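Local coordinates for Polyphosphate:AMP phosphotransferase (Meiothermus ruber H328, PDB 5O6M), which uses inorganic polyphosphate as phosphate donor to convert AMP to ADP and ADP to ATP, and can also phosphorylate other nucleoside mono- and diphosphates, at residues 18-23 with 228-233; 37-42 with 239-244; 44-49 with 250-255; 85-90 with 116-121; 148-153 with 217-222. The protein carries 1 engineered substitution. All blocks are in the same frame, centred on the assembly; numbering follows the deposited sequence.

Contact 1: 18-23 with 228-233; sequences DPDDTS and PANKNW. With PO4 (phosphate ion), chain B.
A type I beta turn from Asp18 to Asp21, prolonged by an Asx turn, rests on Pro228 and Asn230, where the chain leaves strand 224-228 and enters helix 232-249. The evidence for close fit is the Pro228 ring: its CB lies 3.1 Å from Asp21 O, and its CG sits beside Asp21 CB, the two side chains running the same way. Asp21 OD1 meanwhile takes Ser23 N at 2.7 Å from above the carboxylate plane and Ser23 OG through its syn lone pair; OD2 is bound by Tyr4 OH. An alanine here lacks both carboxylate oxygens, which would probably leave Ser23 N and Tyr4 OH without this acceptor and the Asx turn unfastened. Asn230 adds two weak bonds, N to Pro19 O at 3.4 Å and ND2 to Asp20 OD1 at 3.5 Å, the amide and carboxylate planes lying 68° apart; its OD1 takes Ser171 N. Lys231, extended beyond CG, crosses Thr22 at about a right angle, with NZ 3.2 Å from Thr22 CG2. Two residues on, Trp233 N donates to phosphate O2 at 2.7 Å, Asn232 N adds a weak bond to O4, and Lys29 NZ also binds this ion. Backbone N-H groups at a helix start, joined by a lysine, would be expected to attract an anion, although this phosphate probably came from the crystallisation liquor.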
# COMPACT_ATOMS: atom_id res chain seq x y z
N ASP D 18 8.58 28.14 -28.61
CA ASP D 18 7.87 27.82 -29.84
C ASP D 18 7.65 26.32 -29.95
O ASP D 18 8.63 25.56 -29.96
CB ASP D 18 8.65 28.32 -31.04
CG ASP D 18 7.90 28.15 -32.34
OD1 ASP D 18 6.67 28.40 -32.37
OD2 ASP D 18 8.53 27.75 -33.34
N PRO D 19 6.40 25.85 -30.03
CA PRO D 19 6.17 24.40 -30.13
C PRO D 19 6.84 23.75 -31.33
O PRO D 19 7.06 22.53 -31.32
CB PRO D 19 4.64 24.30 -30.23
CG PRO D 19 4.13 25.55 -29.59
CD PRO D 19 5.14 26.61 -29.94
N ASP D 20 7.18 24.52 -32.37
CA ASP D 20 7.82 23.98 -33.57
C ASP D 20 9.33 24.13 -33.55
O ASP D 20 9.98 23.75 -34.53
CB ASP D 20 7.23 24.64 -34.82
CG ASP D 20 5.88 24.07 -35.19
OD1 ASP D 20 5.77 22.83 -35.29
OD2 ASP D 20 4.93 24.86 -35.36
N ASP D 21 9.90 24.67 -32.48
CA ASP D 21 11.34 24.81 -32.39
C ASP D 21 12.04 23.46 -32.51
O ASP D 21 11.70 22.50 -31.82
CB ASP D 21 11.71 25.48 -31.06
CG ASP D 21 13.21 25.54 -30.84
OD1 ASP D 21 13.97 25.61 -31.83
OD2 ASP D 21 13.63 25.51 -29.66
N THR D 22 13.03 23.40 -33.41
CA THR D 22 13.92 22.24 -33.53
C THR D 22 15.38 22.67 -33.57
O THR D 22 16.24 21.90 -34.01
CB THR D 22 13.58 21.42 -34.78
OG1 THR D 22 13.75 22.23 -35.95
CG2 THR D 22 12.15 20.92 -34.72
N SER D 23 15.67 23.89 -33.10
CA SER D 23 16.98 24.50 -33.28
C SER D 23 18.10 23.76 -32.55
O SER D 23 19.27 24.03 -32.83
CB SER D 23 16.94 25.95 -32.82
OG SER D 23 16.45 26.05 -31.49
N PRO D 228 9.68 21.36 -27.06
CA PRO D 228 8.92 21.54 -28.29
C PRO D 228 8.43 20.19 -28.78
O PRO D 228 9.25 19.33 -29.14
CB PRO D 228 9.93 22.17 -29.26
CG PRO D 228 11.00 22.75 -28.37
CD PRO D 228 11.07 21.84 -27.18
N ALA D 229 7.12 19.97 -28.77
CA ALA D 229 6.57 18.64 -28.95
C ALA D 229 5.60 18.53 -30.12
O ALA D 229 4.91 17.51 -30.24
CB ALA D 229 5.89 18.18 -27.65
N ASN D 230 5.52 19.54 -30.98
CA ASN D 230 4.71 19.39 -32.18
C ASN D 230 5.28 18.33 -33.12
O ASN D 230 4.52 17.69 -33.85
CB ASN D 230 4.57 20.73 -32.91
CG ASN D 230 3.42 21.57 -32.37
OD1 ASN D 230 2.79 21.22 -31.36
ND2 ASN D 230 3.14 22.68 -33.04
N LYS D 231 6.59 18.14 -33.11
CA LYS D 231 7.25 17.11 -33.92
C LYS D 231 7.70 15.98 -33.00
O LYS D 231 8.58 16.17 -32.15
CB LYS D 231 8.43 17.65 -34.72
CG LYS D 231 8.13 18.83 -35.64
CD LYS D 231 9.43 19.31 -36.28
CE LYS D 231 9.27 20.61 -37.06
NZ LYS D 231 10.60 21.15 -37.47
N ASN D 232 7.09 14.80 -33.17
CA ASN D 232 7.40 13.66 -32.31
C ASN D 232 8.89 13.31 -32.35
O ASN D 232 9.49 13.04 -31.31
CB ASN D 232 6.57 12.46 -32.73
CG ASN D 232 5.11 12.62 -32.38
OD1 ASN D 232 4.71 13.63 -31.81
ND2 ASN D 232 4.31 11.64 -32.75
N TRP D 233 9.49 13.30 -33.54
CA TRP D 233 10.89 12.91 -33.63
C TRP D 233 11.77 13.84 -32.81
O TRP D 233 12.75 13.40 -32.20
CB TRP D 233 11.35 12.89 -35.09
CG TRP D 233 11.27 14.21 -35.82
CD1 TRP D 233 10.23 14.67 -36.58
CD2 TRP D 233 12.29 15.22 -35.88
NE1 TRP D 233 10.53 15.91 -37.09
CE2 TRP D 233 11.78 16.27 -36.67
CE3 TRP D 233 13.56 15.35 -35.32
CZ2 TRP D 233 12.52 17.43 -36.93
CZ3 TRP D 233 14.29 16.50 -35.58
CH2 TRP D 233 13.77 17.52 -36.37
P PO4 B . 6.44 12.73 -36.38
O1 PO4 B . 6.74 13.12 -37.81
O2 PO4 B . 7.70 12.87 -35.55
O3 PO4 B . 5.97 11.30 -36.34
O4 PO4 B . 5.37 13.64 -35.82

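Contact 2: 37-42 with 239-244; sequences AVLNRR and VSHILV
Val244 N to Ser240 O, 2.9 Å, is the shortest polar bond within either segment; this helical bond ties together two residues one turn apart that both face Leu39. No hydrogen bond crosses between the segments, and the evidence for contact is apolar. The Leu39 side chain, with CG anti to the carbonyl carbon (chi1 -74°), spreads its branches: CD1 reaches His241 N at 3.7 Å and Ser240 CB at 4.0 Å, while CD2 approaches Val244 CB at 4.2 Å and lies at the edge of the His241 ring, near its plane. Helices 29-53 and 232-249 thus pack side by side in the P-loop NTPase-like fold, the axes of the short segments 9.5 Å apart and inclined at 34°. Helix 232-249 is seated on the sheet, through Val239 and Ile242 on strands 161-169 and 224-228, and it also touches helix 70-77. One turn beyond Leu39, Arg42 bends about its CG-CD bond (chi3 -76°) and lays its guanidinium flat over Val244, whose CG1 stands 3.5 Å from CZ, above the centre of the group. The two side chains meet at about a right angle, and Arg42 NH2 goes on to a salt bridge with Glu248.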
# COMPACT_ATOMS: atom_id res chain seq x y z
N ALA D 37 18.22 6.57 -31.90
CA ALA D 37 18.62 5.18 -31.70
C ALA D 37 19.92 5.08 -30.90
O ALA D 37 20.07 4.19 -30.06
CB ALA D 37 18.77 4.48 -33.05
N VAL D 38 20.87 5.98 -31.16
CA VAL D 38 22.12 5.98 -30.41
C VAL D 38 21.87 6.33 -28.95
O VAL D 38 22.42 5.70 -28.04
CB VAL D 38 23.13 6.95 -31.06
CG1 VAL D 38 24.36 7.10 -30.18
CG2 VAL D 38 23.51 6.46 -32.45
N LEU D 39 21.04 7.35 -28.69
CA LEU D 39 20.74 7.73 -27.32
C LEU D 39 19.97 6.63 -26.61
O LEU D 39 20.19 6.36 -25.42
CB LEU D 39 19.94 9.04 -27.30
CG LEU D 39 20.71 10.32 -27.61
CD1 LEU D 39 19.73 11.46 -27.89
CD2 LEU D 39 21.65 10.68 -26.48
N ASN D 40 19.06 5.96 -27.33
CA ASN D 40 18.26 4.89 -26.73
C ASN D 40 19.15 3.80 -26.16
O ASN D 40 18.91 3.31 -25.05
CB ASN D 40 17.30 4.32 -27.77
CG ASN D 40 16.35 3.30 -27.18
OD1 ASN D 40 16.57 2.09 -27.30
ND2 ASN D 40 15.29 3.77 -26.52
N ARG D 41 20.19 3.40 -26.90
CA ARG D 41 21.02 2.29 -26.44
C ARG D 41 21.86 2.68 -25.23
O ARG D 41 22.03 1.88 -24.30
CB ARG D 41 21.89 1.78 -27.59
CG ARG D 41 21.07 1.18 -28.72
CD ARG D 41 21.94 0.72 -29.88
NE ARG D 41 21.12 0.24 -30.99
CZ ARG D 41 21.59 -0.12 -32.18
NH1 ARG D 41 22.89 -0.06 -32.42
NH2 ARG D 41 20.77 -0.54 -33.13
N ARG D 42 22.40 3.90 -25.22
CA ARG D 42 23.06 4.37 -24.00
C ARG D 42 22.08 4.39 -22.83
O ARG D 42 22.43 4.00 -21.71
CB ARG D 42 23.66 5.76 -24.22
CG ARG D 42 24.81 5.82 -25.21
CD ARG D 42 25.66 7.04 -24.93
NE ARG D 42 25.02 8.27 -25.40
CZ ARG D 42 25.20 9.46 -24.82
NH1 ARG D 42 24.58 10.53 -25.31
NH2 ARG D 42 25.98 9.57 -23.76
N VAL D 239 14.00 14.82 -25.32
CA VAL D 239 13.81 14.20 -24.01
C VAL D 239 14.88 13.14 -23.78
O VAL D 239 15.46 13.05 -22.69
CB VAL D 239 12.40 13.60 -23.89
CG1 VAL D 239 12.30 12.72 -22.66
CG2 VAL D 239 11.36 14.71 -23.82
N SER D 240 15.18 12.34 -24.80
CA SER D 240 16.21 11.32 -24.67
C SER D 240 17.57 11.94 -24.34
O SER D 240 18.28 11.46 -23.45
CB SER D 240 16.31 10.50 -25.95
OG SER D 240 15.08 9.85 -26.22
N HIS D 241 17.93 13.02 -25.03
CA HIS D 241 19.23 13.64 -24.78
C HIS D 241 19.33 14.15 -23.35
O HIS D 241 20.31 13.87 -22.65
CB HIS D 241 19.49 14.78 -25.77
CG HIS D 241 20.74 15.55 -25.47
ND1 HIS D 241 21.99 15.08 -25.78
CD2 HIS D 241 20.93 16.76 -24.88
CE1 HIS D 241 22.90 15.95 -25.40
NE2 HIS D 241 22.28 16.98 -24.85
N ILE D 242 18.33 14.90 -22.90
CA ILE D 242 18.36 15.44 -21.55
C ILE D 242 18.45 14.32 -20.53
O ILE D 242 19.26 14.37 -19.60
CB ILE D 242 17.13 16.34 -21.32
CG1 ILE D 242 17.22 17.58 -22.21
CG2 ILE D 242 17.00 16.71 -19.85
CD1 ILE D 242 15.93 18.34 -22.37
N LEU D 243 17.66 13.26 -20.72
CA LEU D 243 17.67 12.15 -19.76
C LEU D 243 19.03 11.45 -19.72
O LEU D 243 19.57 11.19 -18.64
CB LEU D 243 16.56 11.15 -20.09
CG LEU D 243 16.60 9.88 -19.24
CD1 LEU D 243 16.52 10.23 -17.77
CD2 LEU D 243 15.47 8.93 -19.64
N VAL D 244 19.59 11.13 -20.89
CA VAL D 244 20.83 10.36 -20.93
C VAL D 244 21.96 11.13 -20.25
O VAL D 244 22.69 10.58 -19.42
CB VAL D 244 21.19 9.99 -22.38
CG1 VAL D 244 22.66 9.60 -22.47
CG2 VAL D 244 20.30 8.85 -22.86

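Contact 3: 44-49 with 250-255; sequences EKLQEL and LAMQYP
Leu49 and Tyr254 meet at about a right angle, the leucine directing one methyl straight at the ring. CD2 is 3.5 Å from the centroid of the Tyr254 ring and only 8° off its normal, the geometry of a CH-pi contact over the face. The same methyl lies 3.4 Å from Tyr254 N, while the other branch, CD1, meets Met252 O at 3.6 Å. Met252 points toward the helix, bends at its thioether (chi3 -75°) and brings CE to 3.6 Å from Leu46 O. Lys45 approaches Tyr254 obliquely, its NZ 3.7 Å from the ring's OH and making no hydrogen bond. Tyr254 also meets the ring of Trp190 of the second subunit, with planes at about 25°. A serine in its place has no ring, and is likely to leave a gap over Leu49 CD2 and to cost Trp190 of the second subunit this aromatic neighbour. The result is a CH-pi contact at a subunit interface, where the chain leaving helix 232-249 runs beside helix 29-53.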
# COMPACT_ATOMS: atom_id res chain seq x y z
N GLU D 44 19.51 2.44 -22.34
CA GLU D 44 19.40 1.06 -21.88
C GLU D 44 20.57 0.69 -20.98
O GLU D 44 20.39 0.15 -19.89
CB GLU D 44 19.32 0.10 -23.07
CG GLU D 44 18.04 0.19 -23.89
CD GLU D 44 18.06 -0.72 -25.12
OE1 GLU D 44 17.13 -0.60 -25.96
OE2 GLU D 44 18.99 -1.54 -25.25
N LYS D 45 21.79 0.99 -21.44
CA LYS D 45 22.98 0.59 -20.69
C LYS D 45 23.12 1.37 -19.39
O LYS D 45 23.57 0.82 -18.38
CB LYS D 45 24.22 0.76 -21.57
CG LYS D 45 25.40 -0.12 -21.18
CD LYS D 45 26.01 0.30 -19.86
CE LYS D 45 27.35 -0.38 -19.62
NZ LYS D 45 27.99 0.10 -18.37
N LEU D 46 22.74 2.65 -19.40
CA LEU D 46 22.82 3.44 -18.17
C LEU D 46 21.80 2.97 -17.14
O LEU D 46 22.07 2.99 -15.93
CB LEU D 46 22.63 4.93 -18.48
CG LEU D 46 23.81 5.65 -19.14
CD1 LEU D 46 23.32 6.84 -19.95
CD2 LEU D 46 24.80 6.10 -18.09
N GLN D 47 20.61 2.56 -17.60
CA GLN D 47 19.60 2.04 -16.68
C GLN D 47 20.11 0.80 -15.95
O GLN D 47 19.89 0.65 -14.74
CB GLN D 47 18.31 1.75 -17.45
CG GLN D 47 17.16 1.28 -16.58
CD GLN D 47 17.24 -0.19 -16.24
OE1 GLN D 47 16.86 -0.61 -15.14
NE2 GLN D 47 17.74 -0.99 -17.18
N GLU D 48 20.78 -0.10 -16.67
CA GLU D 48 21.30 -1.31 -16.02
C GLU D 48 22.32 -0.96 -14.94
O GLU D 48 22.38 -1.63 -13.91
CB GLU D 48 21.93 -2.24 -17.07
CG GLU D 48 20.98 -2.67 -18.18
CD GLU D 48 20.08 -3.82 -17.77
OE1 GLU D 48 19.25 -4.26 -18.59
OE2 GLU D 48 20.21 -4.29 -16.62
N LEU D 49 23.12 0.08 -15.16
CA LEU D 49 24.02 0.56 -14.11
C LEU D 49 23.23 1.07 -12.91
O LEU D 49 23.49 0.67 -11.77
CB LEU D 49 24.95 1.64 -14.67
CG LEU D 49 26.40 1.21 -14.88
CD1 LEU D 49 27.21 2.35 -15.49
CD2 LEU D 49 27.04 0.73 -13.59
N LEU D 250 25.63 11.08 -13.19
CA LEU D 250 25.61 10.42 -11.89
C LEU D 250 26.86 9.59 -11.63
O LEU D 250 27.13 9.25 -10.47
CB LEU D 250 24.37 9.54 -11.75
CG LEU D 250 23.00 10.24 -11.79
CD1 LEU D 250 21.88 9.21 -11.75
CD2 LEU D 250 22.85 11.24 -10.64
N ALA D 251 27.63 9.26 -12.67
CA ALA D 251 28.89 8.54 -12.51
C ALA D 251 28.68 7.22 -11.77
O ALA D 251 29.37 6.90 -10.80
CB ALA D 251 29.93 9.41 -11.81
N MET D 252 27.71 6.45 -12.24
CA MET D 252 27.32 5.22 -11.56
C MET D 252 28.35 4.12 -11.79
O MET D 252 28.99 4.03 -12.84
CB MET D 252 25.93 4.79 -12.03
CG MET D 252 24.87 5.85 -11.74
SD MET D 252 23.19 5.49 -12.26
CE MET D 252 23.31 5.74 -14.03
N GLN D 253 28.51 3.27 -10.78
CA GLN D 253 29.52 2.22 -10.78
C GLN D 253 28.88 0.88 -10.49
O GLN D 253 27.99 0.78 -9.64
CB GLN D 253 30.58 2.46 -9.69
CG GLN D 253 31.19 3.85 -9.66
CD GLN D 253 32.13 4.11 -10.81
OE1 GLN D 253 32.70 3.18 -11.37
NE2 GLN D 253 32.30 5.38 -11.15
N TYR D 254 29.32 -0.16 -11.19
CA TYR D 254 28.93 -1.50 -10.79
C TYR D 254 29.50 -1.79 -9.41
O TYR D 254 30.64 -1.41 -9.12
CB TYR D 254 29.41 -2.54 -11.81
CG TYR D 254 28.59 -2.56 -13.08
CD1 TYR D 254 29.11 -2.08 -14.27
CD2 TYR D 254 27.29 -3.06 -13.08
CE1 TYR D 254 28.36 -2.10 -15.43
CE2 TYR D 254 26.54 -3.08 -14.24
CZ TYR D 254 27.07 -2.60 -15.41
OH TYR D 254 26.31 -2.62 -16.56
N PRO D 255 28.76 -2.47 -8.54
CA PRO D 255 29.26 -2.75 -7.19
C PRO D 255 30.47 -3.68 -7.23
O PRO D 255 30.83 -4.25 -8.26
CB PRO D 255 28.07 -3.42 -6.49
CG PRO D 255 26.88 -3.00 -7.29
CD PRO D 255 27.36 -2.90 -8.70

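Contact 4: 85-90 with 116-121; sequences GVRVAS and ELVIFD. Engineered in segment 116-121: Asp121 (natural residue Asn).
Val86 to Ser90 run parallel to Leu117 to Asp121, and the tight part of the contact is their backbone. Five N-H...O bonds alternate along the pair: Leu117 N to Gly85 O at 3.0 Å, then Arg87 N to Leu117 O, Ile119 N to Arg87 O, Ala89 N to Ile119 O, and finally Asp121 N to Ala89 O at 2.9 Å. The strand axes are 4.7 Å apart. On one face Val86 CG2 meets Ile119 CD1 at 3.9 Å, both residues buried; on the other, Ala89 CB touches Phe120 CD1 at 4.1 Å. Strand 86-90 is one of the two outermost strands of this P-loop-type parallel sheet within the chain, and strand 117-121 lies between it and strand 57-64. Polar groups nearer solvent mark the two ends. At one, partly exposed Arg87, bent about its CG-CD bond (chi3 61°), lays one face of its guanidinium against Val118 CG2, 3.4 Å from NH2, and NE forms a salt bridge with Glu116 OE2 at 2.8 Å. That oxygen is met on the syn side but well out of the carboxylate plane. Gln110 O takes NH2, and Arg113 N binds OE1. At the other end exposed Ser90 donates OG to Asp121 OD2 at 3.0 Å, on the anti side. Asp121, an engineered replacement of asparagine, also forms a salt bridge through OD1 with Lys70, which lines the ATP pocket. Both oxygens of the engineered carboxylate thus have partners.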
# COMPACT_ATOMS: atom_id res chain seq x y z
N GLY D 85 13.65 -2.29 -14.03
CA GLY D 85 14.19 -1.10 -13.40
C GLY D 85 13.42 0.17 -13.70
O GLY D 85 13.66 1.20 -13.07
N VAL D 86 12.49 0.11 -14.65
CA VAL D 86 11.70 1.27 -15.04
C VAL D 86 10.23 0.96 -14.77
O VAL D 86 9.71 -0.06 -15.21
CB VAL D 86 11.92 1.63 -16.52
CG1 VAL D 86 11.50 0.48 -17.43
CG2 VAL D 86 11.16 2.91 -16.88
N ARG D 87 9.57 1.86 -14.04
CA ARG D 87 8.18 1.70 -13.64
C ARG D 87 7.40 2.97 -13.95
O ARG D 87 7.90 4.08 -13.75
CB ARG D 87 8.06 1.38 -12.15
CG ARG D 87 6.62 1.36 -11.64
CD ARG D 87 6.53 0.81 -10.23
NE ARG D 87 7.26 1.62 -9.25
CZ ARG D 87 6.77 2.68 -8.63
NH1 ARG D 87 5.53 3.08 -8.89
NH2 ARG D 87 7.50 3.35 -7.75
N VAL D 88 6.18 2.81 -14.46
CA VAL D 88 5.29 3.93 -14.76
C VAL D 88 4.21 4.00 -13.69
O VAL D 88 3.54 3.00 -13.41
CB VAL D 88 4.67 3.80 -16.16
CG1 VAL D 88 3.72 4.96 -16.43
CG2 VAL D 88 5.77 3.74 -17.22
N ALA D 89 4.05 5.18 -13.09
CA ALA D 89 2.96 5.45 -12.16
C ALA D 89 2.05 6.49 -12.78
O ALA D 89 2.46 7.63 -13.00
CB ALA D 89 3.49 5.93 -10.80
N SER D 90 0.81 6.09 -13.07
CA SER D 90 -0.17 6.97 -13.67
C SER D 90 -1.06 7.56 -12.58
O SER D 90 -1.38 6.89 -11.60
CB SER D 90 -1.04 6.22 -14.68
OG SER D 90 -0.26 5.74 -15.76
N GLU D 116 15.94 2.59 -8.92
CA GLU D 116 14.74 2.57 -9.74
C GLU D 116 14.57 3.89 -10.47
O GLU D 116 14.94 4.96 -9.97
CB GLU D 116 13.50 2.30 -8.86
CG GLU D 116 12.20 2.09 -9.62
CD GLU D 116 11.00 1.98 -8.69
OE1 GLU D 116 11.05 2.57 -7.58
OE2 GLU D 116 10.02 1.30 -9.05
N LEU D 117 13.99 3.82 -11.66
CA LEU D 117 13.60 4.98 -12.44
C LEU D 117 12.09 4.94 -12.59
O LEU D 117 11.55 3.97 -13.13
CB LEU D 117 14.29 5.01 -13.80
CG LEU D 117 14.18 6.28 -14.66
CD1 LEU D 117 15.13 6.20 -15.85
CD2 LEU D 117 12.75 6.50 -15.15
N VAL D 118 11.41 5.98 -12.12
CA VAL D 118 9.96 6.04 -12.17
C VAL D 118 9.54 7.19 -13.07
O VAL D 118 10.10 8.29 -13.00
CB VAL D 118 9.35 6.20 -10.76
CG1 VAL D 118 7.87 6.51 -10.87
CG2 VAL D 118 9.58 4.94 -9.94
N ILE D 119 8.56 6.92 -13.93
CA ILE D 119 7.95 7.94 -14.77
C ILE D 119 6.59 8.26 -14.18
O ILE D 119 5.74 7.37 -14.05
CB ILE D 119 7.84 7.48 -16.23
CG1 ILE D 119 9.22 7.13 -16.77
CG2 ILE D 119 7.19 8.56 -17.07
CD1 ILE D 119 9.20 6.15 -17.92
N PHE D 120 6.39 9.52 -13.80
CA PHE D 120 5.07 10.00 -13.40
C PHE D 120 4.30 10.38 -14.66
O PHE D 120 4.61 11.39 -15.31
CB PHE D 120 5.18 11.17 -12.43
CG PHE D 120 5.38 10.76 -10.99
CD1 PHE D 120 5.57 9.42 -10.66
CD2 PHE D 120 5.36 11.70 -9.98
CE1 PHE D 120 5.75 9.04 -9.33
CE2 PHE D 120 5.54 11.33 -8.65
CZ PHE D 120 5.74 10.00 -8.33
N ASP D 121 3.31 9.57 -15.01
CA ASP D 121 2.40 9.86 -16.12
C ASP D 121 1.29 10.74 -15.54
O ASP D 121 0.31 10.25 -14.99
CB ASP D 121 1.86 8.58 -16.73
CG ASP D 121 0.69 8.81 -17.67
OD1 ASP D 121 0.59 9.91 -18.24
OD2 ASP D 121 -0.13 7.88 -17.83

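Contact 5: 148-153 with 217-222; sequences HIREFE and TSTEYA
Tyr221 donates its hydroxyl to Arg150 O over a very short 2.5 Å, joining the loop that leads into edge strand 224-228 of the P-loop-type sheet to helix 145-158. The tyrosine CG lies between its own N and C (chi1 54°), which turns the ring toward the helix, where CE1 comes within 3.7 Å of Glu153 C. Arg150 CB is 3.5 Å from the same OH, and its CG passes Thr217 CA at 3.9 Å. Ile149 CG2 meets Thr217 CG2 at 4.0 Å. Glu153, extended beyond CG, places OE1 3.2 Å from Ala222 CB. In the second shell, Lys165 forms a salt bridge with Glu153 OE1 and also hydrogen-bonds Thr217 O, so one amine joins helix 145-158 to the end of helix 203-217; His124 binds OE2. Glu216 forms a salt bridge with Arg150 NH1. The loop itself holds the ring from one face: Thr219 OG1 stands 2.9 Å above the plane of the Tyr221 ring, over its centre.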
# COMPACT_ATOMS: atom_id res chain seq x y z
N HIS D 148 4.06 24.06 -1.26
CA HIS D 148 4.11 22.64 -0.90
C HIS D 148 4.99 21.85 -1.86
O HIS D 148 5.80 21.02 -1.44
CB HIS D 148 2.69 22.06 -0.91
CG HIS D 148 1.73 22.78 -0.02
ND1 HIS D 148 0.37 22.60 -0.11
CD2 HIS D 148 1.93 23.66 0.99
CE1 HIS D 148 -0.24 23.35 0.79
NE2 HIS D 148 0.69 24.01 1.47
N ILE D 149 4.82 22.09 -3.16
CA ILE D 149 5.49 21.29 -4.17
C ILE D 149 6.98 21.59 -4.20
O ILE D 149 7.82 20.68 -4.26
CB ILE D 149 4.83 21.50 -5.54
CG1 ILE D 149 3.42 20.93 -5.53
CG2 ILE D 149 5.68 20.90 -6.66
CD1 ILE D 149 2.64 21.14 -6.81
N ARG D 150 7.35 22.87 -4.17
CA ARG D 150 8.77 23.22 -4.12
C ARG D 150 9.45 22.53 -2.94
O ARG D 150 10.56 22.00 -3.08
CB ARG D 150 8.95 24.74 -4.02
CG ARG D 150 8.75 25.49 -5.32
CD ARG D 150 9.22 26.93 -5.19
NE ARG D 150 8.56 27.63 -4.10
CZ ARG D 150 7.44 28.34 -4.24
NH1 ARG D 150 6.86 28.45 -5.42
NH2 ARG D 150 6.91 28.94 -3.18
N GLU D 151 8.80 22.53 -1.78
CA GLU D 151 9.40 21.96 -0.58
C GLU D 151 9.36 20.44 -0.61
O GLU D 151 10.29 19.78 -0.14
CB GLU D 151 8.68 22.48 0.66
CG GLU D 151 8.81 23.99 0.85
CD GLU D 151 10.26 24.43 0.91
OE1 GLU D 151 10.57 25.54 0.43
OE2 GLU D 151 11.10 23.66 1.42
N PHE D 152 8.28 19.87 -1.16
CA PHE D 152 8.23 18.42 -1.34
C PHE D 152 9.35 17.95 -2.25
O PHE D 152 10.06 16.99 -1.93
CB PHE D 152 6.87 18.02 -1.90
CG PHE D 152 6.76 16.57 -2.27
CD1 PHE D 152 6.94 15.58 -1.31
CD2 PHE D 152 6.46 16.19 -3.56
CE1 PHE D 152 6.84 14.24 -1.64
CE2 PHE D 152 6.36 14.85 -3.90
CZ PHE D 152 6.55 13.88 -2.94
N GLU D 153 9.54 18.62 -3.38
CA GLU D 153 10.60 18.23 -4.30
C GLU D 153 11.98 18.55 -3.73
O GLU D 153 12.93 17.81 -3.98
CB GLU D 153 10.39 18.90 -5.66
CG GLU D 153 9.17 18.37 -6.40
CD GLU D 153 8.91 19.06 -7.72
OE1 GLU D 153 9.69 19.97 -8.08
OE2 GLU D 153 7.91 18.71 -8.40
N THR D 217 7.52 26.50 -9.69
CA THR D 217 8.13 25.29 -9.16
C THR D 217 9.40 24.85 -9.86
O THR D 217 9.94 23.79 -9.52
CB THR D 217 7.12 24.13 -9.19
OG1 THR D 217 6.77 23.84 -10.55
CG2 THR D 217 5.86 24.50 -8.41
N SER D 218 9.89 25.61 -10.84
CA SER D 218 11.17 25.28 -11.45
C SER D 218 12.30 25.78 -10.55
O SER D 218 12.43 26.99 -10.33
CB SER D 218 11.29 25.89 -12.84
OG SER D 218 12.44 25.38 -13.49
N THR D 219 13.09 24.85 -10.02
CA THR D 219 14.17 25.18 -9.10
C THR D 219 15.44 24.50 -9.56
O THR D 219 15.45 23.70 -10.51
CB THR D 219 13.83 24.75 -7.67
OG1 THR D 219 13.66 23.34 -7.62
CG2 THR D 219 12.55 25.43 -7.20
N GLU D 220 16.54 24.81 -8.88
CA GLU D 220 17.83 24.22 -9.24
C GLU D 220 17.94 22.77 -8.79
O GLU D 220 18.76 22.03 -9.34
CB GLU D 220 18.98 25.04 -8.63
CG GLU D 220 18.62 26.49 -8.35
CD GLU D 220 17.73 26.63 -7.13
OE1 GLU D 220 18.04 26.01 -6.10
OE2 GLU D 220 16.70 27.34 -7.23
N TYR D 221 17.14 22.36 -7.81
CA TYR D 221 17.08 20.95 -7.43
C TYR D 221 16.00 20.19 -8.18
O TYR D 221 15.99 18.95 -8.11
CB TYR D 221 16.83 20.81 -5.92
CG TYR D 221 15.61 21.55 -5.43
CD1 TYR D 221 14.34 21.02 -5.59
CD2 TYR D 221 15.73 22.76 -4.75
CE1 TYR D 221 13.21 21.69 -5.14
CE2 TYR D 221 14.61 23.44 -4.29
CZ TYR D 221 13.36 22.89 -4.49
OH TYR D 221 12.24 23.55 -4.04
N ALA D 222 15.11 20.87 -8.90
CA ALA D 222 14.01 20.22 -9.62
C ALA D 222 13.63 21.06 -10.84
O ALA D 222 12.59 21.74 -10.85
CB ALA D 222 12.81 20.01 -8.70

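In the fold
Contacts 2 and 3 touch, both using helix 29-53: Val244 CG1 lies 3.8 Å from Leu46 CD1, and their centres lie about 14 Å apart. Contact 3 also meets contact 4, with Gln47 OE1 3.2 Å from Gly85 CA, which brings helix 29-53 against the start of the chain leading into strand 86-90. Contact 1 shares helix 232-249 with contact 2, though their nearest atoms stay about 7 Å apart. Along the chain, contacts 4 and 5 are nested inside the loops closed by contacts 1, 2 and 3. Contact 4 reaches nearest to ATP, the Asp121 side chain about 4 Å away; the Ile149 side chain of contact 5 lies about 10 Å off.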